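Local coordinates for Lmo1499 protein (Listeria monocytogenes, PDB 4IIW) that probably acts as a membrane-bound lytic endotransglycosylase that cleaves nascent peptidoglycan strands and so ends their elongation, at residues V203-A206 with K207-E211; N236-R239 with K240-A243; S304-A307 with A308-E312; I168-P171 with L172-Y175; P283-T286 with Y287-N290. One frame throughout, in Å; residues are numbered along the deposited sequence.

Interaction 1: V203-A206 with K207-E211; sequences VNIA and KYRDE
Asn204 and Lys207 meet at the joint where one helix stops and the next starts, and the contact shows how a few residues can splice two helices. CE of Lys207 packs against Asn204 O at 3.6 Å, the extended chain having turned back because its CG stands between the backbone N and carbonyl carbon (chi1 56°); its NZ makes a long, weak ion pair with Asp302. The same lysine lays its CG over the centre of the Tyr208 ring, on one face. Ile205 comes next, contributing both its carbonyl and its side chain. Its O accepts from Tyr208 N at 2.8 Å, an i to i+3 bond, and takes a weak second bond from Arg209 N. Its side chain reaches two ways: CB meets Tyr208 CD2 at 4.1 Å, while CG1 lies over one face of the Arg209 guanidinium, 3.9 Å from NH2 and nearer the rim than the middle. Ala206 O takes a further weak bond from Arg209 N, with the arginine CG also against it. The polar ends look elsewhere: Arg209 bridges to Asp202 and bonds Glu157 O and Thr158, and Tyr208 OH bonds Asp302. The joint between helices 190-204 and 209-215 thus rests on helix 219-232 through Ile205 and Arg209 against Val219, and on helix 302-309 through Tyr208 against Met305 and Leu309.

Interaction 2: N236-R239 with K240-A243; sequences NVDR and KMIA
The carboxylate of Asp238 is the flat group that carries this contact, and Lys240 N meets its OD2 from above the carboxylate plane, 43° out of it, at 3.1 Å. Near the other oxygen, OD1, lies CG of selenomethionine Met241, 3.6 Å away. Asp238 is the N-cap of helix 239-251: with CG anti to the backbone N (chi1 -178°), the carboxylate folds forward over the first turn. Its backbone O serves the same turn, accepting from Met241 N at 3.3 Å; the i to i+4 pattern, begun weakly by Ile242 N to Asp238 O, continues with Ala243 N to Arg239 O at 2.9 Å. One residue before the cap, Val237 CG1 touches Ile242 CD1 at 3.6 Å, the two side chains crossing at about a right angle, an apolar contact between the lead-in and the first turn. Ile242 lies beside Glu232, predicted to be important for catalysis, so this helix start borders the probable active site. Outside the turn, Arg239 NE bonds weakly to Ser304, and OD1 of Asp238 comes close to OE2 of Glu312. An anionic cap at a helix N terminus should be favoured by the helix dipole, whereas the nearby Glu312 carboxylate, a like charge, would probably offset part of that gain and might raise the proton affinity of one of the two acids.

Interaction 3: S304-A307 with A308-E312; sequences SMEA and ALYPE
Backbone hydrogen bonds hold most of this contact, in which Ala308, Leu309 and Tyr310 each reach back four residues, to Ser304, Met305 and Glu306, and so illustrate how an alpha helix runs to its end. Ala308 N donates to Ser304 O at 3.0 Å and Leu309 N to Met305 O at 3.2 Å; Ala308 N also has a weak link to Met305 O. The last of the series, Tyr310 N to Glu306 O, is 2.7 Å long, although Tyr310 itself is the first residue to leave helical angles. Van der Waals contacts follow the same spiral. With CG anti to its carbonyl carbon (chi1 -59°), the Tyr310 ring lies back along the helix, and Glu306 O sits at its edge, 3.6 Å from CD1. Its CD1 also comes within 4.4 Å of Glu306 CG, a loose touch. Pro311 then closes over the last turn, setting CD 3.6 Å from Ala307 O; lacking an N-H, it cannot prolong the bonding pattern. Ser304 OG has its main partner in Glu230. In the fold, helix 302-309 packs against helix 219-232, with Met305 and Leu309 on Phe222 and Ala308 on Ser226. Ala307 faces Arg239 and Pro311 faces Tyr247 of helix 239-251, while Leu309 and Tyr310 meet Glu211 of helix 209-215.

Interaction 4: I168-P171 with L172-Y175; sequences IKHP and LEGY
His170 to Glu173 form a type I beta turn, closed by Glu173 N to His170 O at 2.8 Å and 165°, and a type II turn from Leu172 to Tyr175 overlaps it, closed by Tyr175 N to Leu172 O, also 2.8 Å. Gly174 takes the third place of the second turn, where its positive phi would press a CB against the preceding carbonyl O. Across the first turn the side chains of His170 and Glu173 run side by side in the same direction. OE1 of Glu173 approaches the imidazole at its edge, 3.8 Å from CD2, with the ring and carboxylate planes 69° apart; CB of Lys169 covers part of one ring face. The carboxylate arrives there through a bend at chi2 (74°), but its hydrogen bonds go elsewhere, OE1 to Tyr264 OH and OE2 to Leu119 N, just as His170 ND1 bonds Asp143. The Tyr175 ring passes Pro171 O, 4.0 Å from CD1, and has Leu172 O at its edge, in plane. The overlapping turns belong to the loop that leads from helix 145-154 to strand 180-181: Pro171 packs on Val148 and Leu172 on Phe147 of that helix, while Tyr175 touches Leu223 and bonds His220 of helix 219-232.

Interaction 5: P283-T286 with Y287-N290; sequences PYNT and YKNN
Asn285 receives bonds at both of its oxygens from the residues that follow it, and this loop is a compact case of one asparagine organising a turn. Its side-chain OD1 accepts from Tyr287 N at 2.8 Å, the donor standing above the amide plane, and takes a long, weak second bond from Lys288 N. This is an Asx turn, made possible by CG lying anti to the backbone N (chi1 -178°), which swings the amide forward over the next residues. The backbone O of Asn285 is gripped twice, by Lys288 N and by Asn289 ND2, each at 3.1 Å and from opposite faces of the carbonyl plane. Around these bonds the amide also packs against carbon atoms. OD1 comes to the edge of the Tyr287 ring and lies 3.2 Å from Tyr287 CB; the two side chains cross at about a right angle, with amide and ring planes 47° apart. On the other branch, ND2 of Asn285 meets CG of Lys288 at 3.4 Å.

Further out, ND2 of Asn285 donates to Val280 O and Leu278 O, which fixes the rotation of the amide. Thr286 OG1 bonds Thr261 and Thr258 N, and Tyr287 OH bonds Asp259, so the turn is tied to the start of helix 259-265. Tyr287 also stands about 7 Å, side chain to side chain, from Glu232, predicted to be important for catalysis. With OD1 and ND2 both engaged, the buried amide of Asn285 is satisfied in one orientation; the bonds centred on it join neutral groups, while Asp259 and Arg255 bring charged partners to Tyr287.

How the interactions relate
Along the chain the contacts come in the order interaction 4, 1, 2, 5 and 3. Each is a local turn or helix end, so they stand in series and none nests within or crosses another. Interaction 4 shapes the loop ahead of strand 180-181, interaction 1 splices helix 190-204 to helix 209-215, and interaction 2 starts helix 239-251. Interaction 5 turns the loop beyond helix 275-278, and interaction 3 ends helix 302-309. In space, interaction 3 touches both interactions 1 and 2, the latter through Ala243 CB against Ala307 O, and so joins the helix 209-215 joint to the start of helix 239-251. Interaction 4 touches interaction 5 separately, where Ile168 meets Tyr284.

Interaction 1: V203-A206 with K207-E211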
loop_
_atom_site.group_PDB
_atom_site.type_symbol
_atom_site.label_atom_id
_atom_site.label_comp_id
_atom_site.label_asym_id
_atom_site.label_seq_id
_atom_site.Cartn_x
_atom_site.Cartn_y
_atom_site.Cartn_z
ATOM N N VAL B 203 -22.105 55.452 17.780
ATOM C CA VAL B 203 -23.551 55.329 17.826
ATOM C C VAL B 203 -24.057 54.750 19.130
ATOM O O VAL B 203 -25.044 55.211 19.689
ATOM C CB VAL B 203 -24.060 54.358 16.748
ATOM C CG1 VAL B 203 -25.563 54.100 16.926
ATOM C CG2 VAL B 203 -23.722 54.877 15.339
ATOM N N ASN B 204 -23.357 53.742 19.619
ATOM C CA ASN B 204 -23.832 52.974 20.759
ATOM C C ASN B 204 -23.528 53.509 22.129
ATOM O O ASN B 204 -24.035 52.971 23.108
ATOM C CB ASN B 204 -23.384 51.515 20.603
ATOM C CG ASN B 204 -24.089 50.823 19.426
ATOM O OD1 ASN B 204 -25.317 50.825 19.344
ATOM N ND2 ASN B 204 -23.322 50.243 18.521
ATOM N N ILE B 205 -22.713 54.553 22.215
ATOM C CA ILE B 205 -22.460 55.169 23.494
ATOM C C ILE B 205 -23.274 56.456 23.608
ATOM O O ILE B 205 -23.214 57.148 24.638
ATOM C CB ILE B 205 -20.969 55.473 23.737
ATOM C CG1 ILE B 205 -20.455 56.542 22.772
ATOM C CG2 ILE B 205 -20.147 54.206 23.648
ATOM C CD1 ILE B 205 -19.026 56.907 23.035
ATOM N N ALA B 206 -24.035 56.776 22.561
ATOM C CA ALA B 206 -24.877 57.981 22.550
ATOM C C ALA B 206 -25.771 58.058 23.786
ATOM O O ALA B 206 -26.009 59.137 24.319
ATOM C CB ALA B 206 -25.726 58.025 21.286
ATOM N N LYS B 207 -26.250 56.909 24.242
ATOM C CA LYS B 207 -27.119 56.849 25.416
ATOM C C LYS B 207 -26.412 57.197 26.734
ATOM O O LYS B 207 -27.075 57.571 27.710
ATOM C CB LYS B 207 -27.781 55.469 25.522
ATOM C CG LYS B 207 -26.805 54.302 25.559
ATOM C CD LYS B 207 -27.531 52.973 25.578
ATOM C CE LYS B 207 -26.564 51.816 25.355
ATOM N NZ LYS B 207 -27.267 50.503 25.346
ATOM N N TYR B 208 -25.087 57.090 26.772
ATOM C CA TYR B 208 -24.343 57.405 27.986
ATOM C C TYR B 208 -23.846 58.848 28.032
ATOM O O TYR B 208 -23.336 59.284 29.069
ATOM C CB TYR B 208 -23.132 56.485 28.134
ATOM C CG TYR B 208 -23.453 55.015 28.115
ATOM C CD1 TYR B 208 -24.190 54.432 29.130
ATOM C CD2 TYR B 208 -22.992 54.200 27.086
ATOM C CE1 TYR B 208 -24.480 53.078 29.112
ATOM C CE2 TYR B 208 -23.275 52.854 27.059
ATOM C CZ TYR B 208 -24.012 52.294 28.074
ATOM O OH TYR B 208 -24.289 50.946 28.046
ATOM N N ARG B 209 -23.993 59.577 26.920
ATOM C CA ARG B 209 -23.512 60.971 26.812
ATOM C C ARG B 209 -23.910 61.842 27.985
ATOM O O ARG B 209 -23.070 62.499 28.579
ATOM C CB ARG B 209 -24.049 61.668 25.557
ATOM C CG ARG B 209 -23.671 61.040 24.232
ATOM C CD ARG B 209 -22.182 61.117 23.927
ATOM N NE ARG B 209 -21.912 60.571 22.595
ATOM C CZ ARG B 209 -20.710 60.485 22.044
ATOM N NH1 ARG B 209 -19.643 60.917 22.708
ATOM N NH2 ARG B 209 -20.582 59.967 20.822
ATOM N N ASP B 210 -25.202 61.861 28.295
ATOM C CA ASP B 210 -25.702 62.692 29.368
ATOM C C ASP B 210 -25.044 62.372 30.706
ATOM O O ASP B 210 -24.728 63.293 31.472
ATOM C CB ASP B 210 -27.232 62.592 29.491
ATOM C CG ASP B 210 -27.970 63.219 28.301
ATOM O OD1 ASP B 210 -27.343 63.450 27.238
ATOM O OD2 ASP B 210 -29.191 63.468 28.430
ATOM N N GLU B 211 -24.828 61.092 31.002
ATOM C CA GLU B 211 -24.211 60.749 32.279
ATOM C C GLU B 211 -22.704 61.104 32.270
ATOM O O GLU B 211 -22.175 61.598 33.262
ATOM C CB GLU B 211 -24.475 59.287 32.651
ATOM C CG GLU B 211 -24.014 58.921 34.062
ATOM C CD GLU B 211 -24.722 59.716 35.191
ATOM O OE1 GLU B 211 -25.903 60.111 35.033
ATOM O OE2 GLU B 211 -24.093 59.918 36.251
#

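Interaction 2: N236-R239 with K240-A243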
loop_
_atom_site.group_PDB
_atom_site.type_symbol
_atom_site.label_atom_id
_atom_site.label_comp_id
_atom_site.label_asym_id
_atom_site.label_seq_id
_atom_site.Cartn_x
_atom_site.Cartn_y
_atom_site.Cartn_z
ATOM N N ASN B 236 -21.665 35.573 34.773
ATOM C CA ASN B 236 -22.677 36.031 35.738
ATOM C C ASN B 236 -22.231 36.966 36.883
ATOM O O ASN B 236 -23.068 37.379 37.690
ATOM C CB ASN B 236 -23.373 34.798 36.353
ATOM C CG ASN B 236 -22.455 34.006 37.302
ATOM O OD1 ASN B 236 -21.228 34.193 37.317
ATOM N ND2 ASN B 236 -23.058 33.127 38.108
ATOM N N VAL B 237 -20.944 37.298 36.973
ATOM C CA VAL B 237 -20.470 38.170 38.062
ATOM C C VAL B 237 -21.111 39.566 38.020
ATOM O O VAL B 237 -21.455 40.087 36.938
ATOM C CB VAL B 237 -18.916 38.298 38.086
ATOM C CG1 VAL B 237 -18.475 39.339 39.107
ATOM C CG2 VAL B 237 -18.284 36.952 38.398
ATOM N N ASP B 238 -21.290 40.139 39.213
ATOM C CA ASP B 238 -21.853 41.468 39.365
ATOM C C ASP B 238 -20.740 42.483 39.081
ATOM O O ASP B 238 -19.878 42.757 39.917
ATOM C CB ASP B 238 -22.447 41.653 40.766
ATOM C CG ASP B 238 -23.094 43.024 40.961
ATOM O OD1 ASP B 238 -23.586 43.295 42.084
ATOM O OD2 ASP B 238 -23.105 43.832 40.004
ATOM N N ARG B 239 -20.782 43.023 37.872
ATOM C CA ARG B 239 -19.808 43.978 37.396
ATOM C C ARG B 239 -19.880 45.325 38.101
ATOM O O ARG B 239 -18.900 46.044 38.154
ATOM C CB ARG B 239 -20.001 44.157 35.899
ATOM C CG ARG B 239 -19.610 42.919 35.072
ATOM C CD ARG B 239 -20.046 43.077 33.623
ATOM N NE ARG B 239 -19.173 42.400 32.658
ATOM C CZ ARG B 239 -19.405 41.224 32.075
ATOM N NH1 ARG B 239 -20.510 40.515 32.334
ATOM N NH2 ARG B 239 -18.507 40.759 31.208
ATOM N N LYS B 240 -21.034 45.675 38.638
ATOM C CA LYS B 240 -21.156 46.933 39.358
ATOM C C LYS B 240 -20.382 46.914 40.691
ATOM O O LYS B 240 -20.060 47.975 41.222
ATOM C CB LYS B 240 -22.620 47.300 39.575
ATOM C CG LYS B 240 -23.326 47.641 38.299
ATOM C CD LYS B 240 -24.785 47.992 38.520
ATOM C CE LYS B 240 -25.486 48.232 37.187
ATOM N NZ LYS B 240 -26.960 48.419 37.354
HETATM N N MSE B 241 -20.122 45.722 41.237
HETATM C CA MSE B 241 -19.317 45.586 42.451
HETATM C C MSE B 241 -17.859 45.642 42.054
HETATM O O MSE B 241 -17.053 46.281 42.721
HETATM C CB MSE B 241 -19.584 44.274 43.201
HETATM C CG MSE B 241 -20.772 44.287 44.145
HETATM SE SE MSE B 241 -20.527 45.546 45.607
HETATM C CE MSE B 241 -22.175 45.108 46.570
ATOM N N ILE B 242 -17.510 44.967 40.971
ATOM C CA ILE B 242 -16.147 45.030 40.488
ATOM C C ILE B 242 -15.789 46.491 40.255
ATOM O O ILE B 242 -14.721 46.956 40.664
ATOM C CB ILE B 242 -15.965 44.253 39.193
ATOM C CG1 ILE B 242 -16.104 42.754 39.463
ATOM C CG2 ILE B 242 -14.593 44.536 38.581
ATOM C CD1 ILE B 242 -16.112 41.891 38.181
ATOM N N ALA B 243 -16.691 47.222 39.617
ATOM C CA ALA B 243 -16.444 48.631 39.366
ATOM C C ALA B 243 -16.250 49.408 40.672
ATOM O O ALA B 243 -15.350 50.242 40.764
ATOM C CB ALA B 243 -17.561 49.238 38.542
#

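Interaction 3: S304-A307 with A308-E312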
loop_
_atom_site.group_PDB
_atom_site.type_symbol
_atom_site.label_atom_id
_atom_site.label_comp_id
_atom_site.label_asym_id
_atom_site.label_seq_id
_atom_site.Cartn_x
_atom_site.Cartn_y
_atom_site.Cartn_z
ATOM N N SER B 304 -20.532 45.986 31.072
ATOM C CA SER B 304 -19.372 46.661 31.640
ATOM C C SER B 304 -19.478 48.172 31.567
ATOM O O SER B 304 -19.074 48.869 32.503
ATOM C CB SER B 304 -18.097 46.202 30.957
ATOM O OG SER B 304 -17.817 44.866 31.328
HETATM N N MSE B 305 -20.008 48.691 30.470
HETATM C CA MSE B 305 -20.157 50.130 30.344
HETATM C C MSE B 305 -21.077 50.682 31.437
HETATM O O MSE B 305 -20.737 51.684 32.050
HETATM C CB MSE B 305 -20.607 50.513 28.941
HETATM C CG MSE B 305 -19.486 50.379 27.929
HETATM SE SE MSE B 305 -20.058 50.773 26.135
HETATM C CE MSE B 305 -18.402 50.353 25.196
ATOM N N GLU B 306 -22.225 50.034 31.679
ATOM C CA GLU B 306 -23.111 50.447 32.777
ATOM C C GLU B 306 -22.386 50.435 34.108
ATOM O O GLU B 306 -22.564 51.332 34.921
ATOM C CB GLU B 306 -24.340 49.543 32.936
ATOM C CG GLU B 306 -25.680 50.139 32.514
ATOM C CD GLU B 306 -26.849 49.458 33.246
ATOM O OE1 GLU B 306 -27.947 50.059 33.344
ATOM O OE2 GLU B 306 -26.658 48.330 33.762
ATOM N N ALA B 307 -21.598 49.394 34.337
ATOM C CA ALA B 307 -20.851 49.269 35.573
ATOM C C ALA B 307 -19.909 50.456 35.777
ATOM O O ALA B 307 -19.773 50.963 36.889
ATOM C CB ALA B 307 -20.075 47.965 35.593
ATOM N N ALA B 308 -19.288 50.910 34.698
ATOM C CA ALA B 308 -18.336 52.007 34.778
ATOM C C ALA B 308 -19.017 53.302 35.178
ATOM O O ALA B 308 -18.483 54.046 35.976
ATOM C CB ALA B 308 -17.586 52.186 33.425
ATOM N N LEU B 309 -20.189 53.568 34.615
ATOM C CA LEU B 309 -20.929 54.792 34.916
ATOM C C LEU B 309 -21.813 54.710 36.151
ATOM O O LEU B 309 -22.064 55.725 36.794
ATOM C CB LEU B 309 -21.813 55.186 33.730
ATOM C CG LEU B 309 -21.096 55.713 32.499
ATOM C CD1 LEU B 309 -22.125 56.105 31.460
ATOM C CD2 LEU B 309 -20.215 56.911 32.869
ATOM N N TYR B 310 -22.291 53.512 36.467
ATOM C CA TYR B 310 -23.201 53.314 37.591
ATOM C C TYR B 310 -22.733 52.216 38.520
ATOM O O TYR B 310 -23.364 51.180 38.631
ATOM C CB TYR B 310 -24.588 52.954 37.071
ATOM C CG TYR B 310 -25.202 53.990 36.169
ATOM C CD1 TYR B 310 -25.132 53.865 34.788
ATOM C CD2 TYR B 310 -25.867 55.092 36.700
ATOM C CE1 TYR B 310 -25.709 54.806 33.955
ATOM C CE2 TYR B 310 -26.443 56.042 35.877
ATOM C CZ TYR B 310 -26.358 55.892 34.506
ATOM O OH TYR B 310 -26.925 56.827 33.688
ATOM N N PRO B 311 -21.624 52.442 39.208
ATOM C CA PRO B 311 -21.141 51.420 40.125
ATOM C C PRO B 311 -21.955 51.390 41.404
ATOM O O PRO B 311 -22.766 52.287 41.630
ATOM C CB PRO B 311 -19.703 51.865 40.421
ATOM C CG PRO B 311 -19.704 53.324 40.190
ATOM C CD PRO B 311 -20.744 53.620 39.159
ATOM N N GLU B 312 -21.751 50.361 42.224
ATOM C CA GLU B 312 -22.437 50.280 43.495
ATOM C C GLU B 312 -21.622 50.989 44.577
ATOM O O GLU B 312 -20.393 50.993 44.546
ATOM C CB GLU B 312 -22.705 48.829 43.887
ATOM C CG GLU B 312 -23.632 48.104 42.925
ATOM C CD GLU B 312 -24.190 46.810 43.493
ATOM O OE1 GLU B 312 -24.075 46.600 44.720
ATOM O OE2 GLU B 312 -24.757 46.009 42.713
#

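Interaction 4: I168-P171 with L172-Y175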
loop_
_atom_site.group_PDB
_atom_site.type_symbol
_atom_site.label_atom_id
_atom_site.label_comp_id
_atom_site.label_asym_id
_atom_site.label_seq_id
_atom_site.Cartn_x
_atom_site.Cartn_y
_atom_site.Cartn_z
ATOM N N ILE B 168 0.232 55.404 25.151
ATOM C CA ILE B 168 -0.693 54.386 24.676
ATOM C C ILE B 168 -0.001 53.453 23.710
ATOM O O ILE B 168 0.724 53.915 22.829
ATOM C CB ILE B 168 -1.888 55.032 23.940
ATOM C CG1 ILE B 168 -2.724 55.849 24.925
ATOM C CG2 ILE B 168 -2.741 53.972 23.250
ATOM C CD1 ILE B 168 -3.879 56.613 24.287
ATOM N N LYS B 169 -0.219 52.147 23.851
ATOM C CA LYS B 169 0.365 51.194 22.899
ATOM C C LYS B 169 -0.302 51.284 21.527
ATOM O O LYS B 169 0.379 51.439 20.518
ATOM C CB LYS B 169 0.226 49.757 23.369
ATOM C CG LYS B 169 1.297 49.243 24.266
ATOM C CD LYS B 169 1.171 47.716 24.277
ATOM C CE LYS B 169 2.350 47.010 24.869
ATOM N NZ LYS B 169 2.127 45.551 24.684
ATOM N N HIS B 170 -1.629 51.151 21.497
ATOM C CA HIS B 170 -2.383 51.186 20.241
ATOM C C HIS B 170 -3.553 52.163 20.347
ATOM O O HIS B 170 -4.567 51.868 20.945
ATOM C CB HIS B 170 -2.883 49.783 19.889
ATOM C CG HIS B 170 -1.807 48.741 19.896
ATOM N ND1 HIS B 170 -0.735 48.774 19.027
ATOM C CD2 HIS B 170 -1.652 47.624 20.644
ATOM C CE1 HIS B 170 0.045 47.734 19.255
ATOM N NE2 HIS B 170 -0.491 47.016 20.228
ATOM N N PRO B 171 -3.421 53.325 19.725
ATOM C CA PRO B 171 -4.409 54.388 19.853
ATOM C C PRO B 171 -5.896 53.991 19.881
ATOM O O PRO B 171 -6.626 54.501 20.717
ATOM C CB PRO B 171 -4.106 55.265 18.649
ATOM C CG PRO B 171 -2.648 55.092 18.454
ATOM C CD PRO B 171 -2.385 53.667 18.737
ATOM N N LEU B 172 -6.328 53.088 19.000
ATOM C CA LEU B 172 -7.753 52.722 18.912
ATOM C C LEU B 172 -8.145 51.528 19.777
ATOM O O LEU B 172 -9.273 51.016 19.688
ATOM C CB LEU B 172 -8.155 52.493 17.445
ATOM C CG LEU B 172 -7.969 53.718 16.527
ATOM C CD1 LEU B 172 -8.188 53.352 15.070
ATOM C CD2 LEU B 172 -8.902 54.854 16.904
ATOM N N GLU B 173 -7.241 51.081 20.633
ATOM C CA GLU B 173 -7.564 49.959 21.509
ATOM C C GLU B 173 -8.811 50.366 22.275
ATOM O O GLU B 173 -8.847 51.423 22.878
ATOM C CB GLU B 173 -6.408 49.658 22.465
ATOM C CG GLU B 173 -6.561 48.349 23.198
ATOM C CD GLU B 173 -6.300 47.131 22.310
ATOM O OE1 GLU B 173 -5.130 46.896 21.918
ATOM O OE2 GLU B 173 -7.260 46.385 22.036
ATOM N N GLY B 174 -9.849 49.558 22.190
ATOM C CA GLY B 174 -11.113 49.816 22.891
ATOM C C GLY B 174 -12.175 50.563 22.102
ATOM O O GLY B 174 -13.338 50.616 22.511
ATOM N N TYR B 175 -11.790 51.124 20.960
ATOM C CA TYR B 175 -12.714 51.925 20.142
ATOM C C TYR B 175 -13.424 51.185 18.997
ATOM O O TYR B 175 -14.229 51.763 18.292
ATOM C CB TYR B 175 -11.988 53.156 19.628
ATOM C CG TYR B 175 -11.687 54.155 20.706
ATOM C CD1 TYR B 175 -10.548 54.042 21.503
ATOM C CD2 TYR B 175 -12.532 55.227 20.929
ATOM C CE1 TYR B 175 -10.271 54.984 22.496
ATOM C CE2 TYR B 175 -12.261 56.170 21.921
ATOM C CZ TYR B 175 -11.132 56.051 22.695
ATOM O OH TYR B 175 -10.889 57.009 23.671
#

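Interaction 5: P283-T286 with Y287-N290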
loop_
_atom_site.group_PDB
_atom_site.type_symbol
_atom_site.label_atom_id
_atom_site.label_comp_id
_atom_site.label_asym_id
_atom_site.label_seq_id
_atom_site.Cartn_x
_atom_site.Cartn_y
_atom_site.Cartn_z
ATOM N N PRO B 283 3.580 51.514 31.431
ATOM C CA PRO B 283 2.559 52.326 32.071
ATOM C C PRO B 283 1.237 51.560 32.236
ATOM O O PRO B 283 0.417 51.927 33.073
ATOM C CB PRO B 283 2.392 53.501 31.116
ATOM C CG PRO B 283 3.626 53.526 30.310
ATOM C CD PRO B 283 4.089 52.133 30.197
ATOM N N TYR B 284 1.032 50.514 31.436
ATOM C CA TYR B 284 -0.176 49.698 31.546
ATOM C C TYR B 284 -0.181 48.773 32.776
ATOM O O TYR B 284 -1.245 48.289 33.184
ATOM C CB TYR B 284 -0.393 48.897 30.257
ATOM C CG TYR B 284 -1.019 49.741 29.175
ATOM C CD1 TYR B 284 -0.248 50.589 28.393
ATOM C CD2 TYR B 284 -2.385 49.714 28.962
ATOM C CE1 TYR B 284 -0.817 51.382 27.424
ATOM C CE2 TYR B 284 -2.971 50.501 27.984
ATOM C CZ TYR B 284 -2.177 51.341 27.215
ATOM O OH TYR B 284 -2.749 52.124 26.244
ATOM N N ASN B 285 0.999 48.534 33.355
ATOM C CA ASN B 285 1.133 47.685 34.530
ATOM C C ASN B 285 0.559 48.337 35.792
ATOM O O ASN B 285 1.221 49.175 36.442
ATOM C CB ASN B 285 2.599 47.362 34.754
ATOM C CG ASN B 285 2.810 46.464 35.923
ATOM O OD1 ASN B 285 1.849 46.074 36.586
ATOM N ND2 ASN B 285 4.072 46.118 36.198
ATOM N N THR B 286 -0.656 47.928 36.157
ATOM C CA THR B 286 -1.339 48.499 37.321
ATOM C C THR B 286 -0.829 47.979 38.661
ATOM O O THR B 286 -1.364 48.337 39.706
ATOM C CB THR B 286 -2.850 48.325 37.231
ATOM O OG1 THR B 286 -3.165 46.931 37.079
ATOM C CG2 THR B 286 -3.395 49.125 36.039
ATOM N N TYR B 287 0.184 47.118 38.628
ATOM C CA TYR B 287 0.856 46.682 39.843
ATOM C C TYR B 287 1.974 47.673 40.174
ATOM O O TYR B 287 2.345 47.821 41.337
ATOM C CB TYR B 287 1.441 45.283 39.685
ATOM C CG TYR B 287 0.438 44.179 39.884
ATOM C CD1 TYR B 287 -0.443 43.820 38.873
ATOM C CD2 TYR B 287 0.376 43.484 41.090
ATOM C CE1 TYR B 287 -1.363 42.808 39.057
ATOM C CE2 TYR B 287 -0.536 42.464 41.283
ATOM C CZ TYR B 287 -1.407 42.132 40.264
ATOM O OH TYR B 287 -2.324 41.123 40.453
ATOM N N LYS B 288 2.495 48.349 39.147
ATOM C CA LYS B 288 3.589 49.322 39.308
ATOM C C LYS B 288 3.211 50.795 39.156
ATOM O O LYS B 288 4.036 51.651 39.360
ATOM C CB LYS B 288 4.729 49.006 38.332
ATOM C CG LYS B 288 5.578 47.815 38.766
ATOM C CD LYS B 288 6.924 47.784 38.040
ATOM C CE LYS B 288 7.863 46.725 38.638
ATOM N NZ LYS B 288 8.236 46.968 40.066
ATOM N N ASN B 289 1.972 51.087 38.804
ATOM C CA ASN B 289 1.541 52.468 38.593
ATOM C C ASN B 289 0.193 52.707 39.200
ATOM O O ASN B 289 -0.672 51.830 39.131
ATOM C CB ASN B 289 1.412 52.734 37.097
ATOM C CG ASN B 289 2.723 52.629 36.372
ATOM O OD1 ASN B 289 3.586 53.473 36.529
ATOM N ND2 ASN B 289 2.866 51.609 35.551
ATOM N N ASN B 290 -0.004 53.879 39.794
ATOM C CA ASN B 290 -1.314 54.218 40.320
ATOM C C ASN B 290 -2.213 54.714 39.187
ATOM O O ASN B 290 -1.735 55.015 38.090
ATOM C CB ASN B 290 -1.217 55.259 41.420
ATOM C CG ASN B 290 -0.545 54.719 42.674
ATOM O OD1 ASN B 290 0.687 54.715 42.796
ATOM N ND2 ASN B 290 -1.361 54.292 43.632
#